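Local coordinates for protein LEOA (Escherichia coli, PDB 4AUR) that probably acts as a bacterial dynamin, a GTPase that hydrolyses GTP and is probably linked to the LT toxin of enterotoxigenic strains, at residues N16-L21 against Q40-A45. Residues are numbered along the deposited sequence; the frame is centred on the assembly and turned at random.
Sequences NSLLQL and QKVTSA
Val42 meets the helix of 16-21 with both of its methyl groups, each at a different height. CG1 lies anti to the backbone N (chi1 164°), which leaves CG2 beside that N, and this split lets one residue serve two leucines a helical turn apart. CG1 of Val42 has the carbonyl oxygen and CB of Leu18 as nearest neighbours, 3.5 Å from Leu18 O and 4.3 Å from Leu18 CB, with the methyl CD2 only slightly farther. CG2 takes the second position, 4.2 Å from Leu21 CD2, where the two branched side chains meet at a slant through one methyl each. In Leu21, chi1 -168° sets CG anti to the backbone N, and with chi2 at 53° CD2 is the branch brought to Val42. The end of Leu18 reaches over toward Ala45, with CD1 4.6 Å from Ala45 CB, a loose approach, and its side chain goes on to touch Ile46 and Ile49.

The evidence for close helix approach is the 6.8 Å between Leu18 CA and Val42 CA. The apolar character rests on two carbon pairs, Leu18 CB with Val42 CG1 and Leu21 CD2 with Val42 CG2; the 171 Å² shared, with all three touching residues buried, marks a small, buried contact. On the face turned from the partner, Ser44 OG bonds back to Gln40 O at 3.2 Å, reaching it from the opposite face of the carbonyl plane to Ser44 N.

Met275 touches Val42 and Ala45, while Lys279 and Val282 touch Leu21, so helix 275-343 touches both helices of the pair. Helices 3-30 and 38-51, joined by a short connection and running in roughly opposite directions, form an N-terminal helical hairpin packed on that long helix, consistent with the helical bundle beside the GTPase domain in dynamin-like proteins.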
loop_
_atom_site.group_PDB
_atom_site.type_symbol
_atom_site.label_atom_id
_atom_site.label_comp_id
_atom_site.label_asym_id
_atom_site.label_seq_id
_atom_site.Cartn_x
_atom_site.Cartn_y
_atom_site.Cartn_z
ATOM N N ASN A 16 0.213 21.566 -18.774
ATOM C CA ASN A 16 -0.683 20.578 -18.204
ATOM C C ASN A 16 -0.084 19.904 -16.987
ATOM O O ASN A 16 -0.701 19.889 -15.919
ATOM C CB ASN A 16 -1.054 19.504 -19.201
ATOM C CG ASN A 16 -2.143 19.948 -20.164
ATOM O OD1 ASN A 16 -2.968 20.837 -19.869
ATOM N ND2 ASN A 16 -2.154 19.318 -21.338
ATOM N N SER A 17 1.128 19.375 -17.139
ATOM C CA SER A 17 1.787 18.683 -16.064
ATOM C C SER A 17 1.810 19.543 -14.791
ATOM O O SER A 17 1.752 19.019 -13.676
ATOM C CB SER A 17 3.194 18.316 -16.470
ATOM O OG SER A 17 4.059 19.443 -16.334
ATOM N N LEU A 18 1.856 20.862 -14.946
ATOM C CA LEU A 18 1.814 21.754 -13.794
ATOM C C LEU A 18 0.408 21.948 -13.247
ATOM O O LEU A 18 0.226 22.140 -12.059
ATOM C CB LEU A 18 2.412 23.104 -14.158
ATOM C CG LEU A 18 3.920 23.149 -14.249
ATOM C CD1 LEU A 18 4.345 24.476 -14.822
ATOM C CD2 LEU A 18 4.507 22.927 -12.864
ATOM N N LEU A 19 -0.595 21.913 -14.116
ATOM C CA LEU A 19 -1.965 21.910 -13.620
ATOM C C LEU A 19 -2.253 20.623 -12.823
ATOM O O LEU A 19 -2.939 20.665 -11.820
ATOM C CB LEU A 19 -2.980 22.115 -14.750
ATOM C CG LEU A 19 -3.014 23.498 -15.413
ATOM C CD1 LEU A 19 -3.809 23.466 -16.712
ATOM C CD2 LEU A 19 -3.601 24.564 -14.526
ATOM N N GLN A 20 -1.721 19.491 -13.258
ATOM C CA GLN A 20 -1.900 18.243 -12.516
ATOM C C GLN A 20 -1.173 18.324 -11.197
ATOM O O GLN A 20 -1.619 17.795 -10.197
ATOM C CB GLN A 20 -1.342 17.071 -13.296
ATOM C CG GLN A 20 -2.105 16.757 -14.579
ATOM C CD GLN A 20 -1.208 16.111 -15.614
ATOM O OE1 GLN A 20 -0.126 15.606 -15.295
ATOM N NE2 GLN A 20 -1.647 16.123 -16.859
ATOM N N LEU A 21 -0.029 18.993 -11.206
ATOM C CA LEU A 21 0.693 19.263 -9.979
ATOM C C LEU A 21 -0.177 20.031 -9.022
ATOM O O LEU A 21 -0.311 19.662 -7.876
ATOM C CB LEU A 21 1.974 20.031 -10.271
ATOM C CG LEU A 21 2.959 20.117 -9.110
ATOM C CD1 LEU A 21 3.233 18.715 -8.600
ATOM C CD2 LEU A 21 4.239 20.806 -9.528
ATOM N N GLN A 40 -0.148 28.908 -5.351
ATOM C CA GLN A 40 0.051 30.167 -6.043
ATOM C C GLN A 40 1.412 30.210 -6.745
ATOM O O GLN A 40 1.552 30.837 -7.793
ATOM C CB GLN A 40 -0.145 31.338 -5.092
ATOM C CG GLN A 40 -0.677 32.569 -5.801
ATOM C CD GLN A 40 -2.190 32.530 -6.027
ATOM O OE1 GLN A 40 -2.966 32.177 -5.113
ATOM N NE2 GLN A 40 -2.624 32.924 -7.246
ATOM N N LYS A 41 2.418 29.537 -6.190
ATOM C CA LYS A 41 3.732 29.483 -6.840
ATOM C C LYS A 41 3.581 28.796 -8.176
ATOM O O LYS A 41 4.059 29.296 -9.187
ATOM C CB LYS A 41 4.748 28.734 -6.007
ATOM C CG LYS A 41 5.073 29.365 -4.665
ATOM C CD LYS A 41 6.230 30.335 -4.748
ATOM C CE LYS A 41 6.489 30.999 -3.405
ATOM N NZ LYS A 41 5.657 32.225 -3.226
ATOM N N VAL A 42 2.877 27.666 -8.182
ATOM C CA VAL A 42 2.661 26.898 -9.422
ATOM C C VAL A 42 1.908 27.676 -10.506
ATOM O O VAL A 42 2.317 27.678 -11.662
ATOM C CB VAL A 42 1.965 25.559 -9.125
ATOM C CG1 VAL A 42 1.390 24.927 -10.386
ATOM C CG2 VAL A 42 2.947 24.611 -8.455
ATOM N N THR A 43 0.804 28.318 -10.142
ATOM C CA THR A 43 0.104 29.223 -11.064
ATOM C C THR A 43 1.038 30.270 -11.707
ATOM O O THR A 43 1.057 30.411 -12.922
ATOM C CB THR A 43 -1.027 29.970 -10.347
ATOM O OG1 THR A 43 -1.940 29.030 -9.793
ATOM C CG2 THR A 43 -1.782 30.871 -11.301
ATOM N N SER A 44 1.823 30.977 -10.892
ATOM C CA SER A 44 2.843 31.908 -11.402
ATOM C C SER A 44 3.771 31.276 -12.441
ATOM O O SER A 44 4.038 31.868 -13.495
ATOM C CB SER A 44 3.701 32.480 -10.263
ATOM O OG SER A 44 2.953 33.306 -9.372
ATOM N N ALA A 45 4.277 30.085 -12.163
ATOM C CA ALA A 45 5.184 29.439 -13.104
ATOM C C ALA A 45 4.471 29.105 -14.401
ATOM O O ALA A 45 5.085 29.117 -15.462
ATOM C CB ALA A 45 5.815 28.197 -12.499
#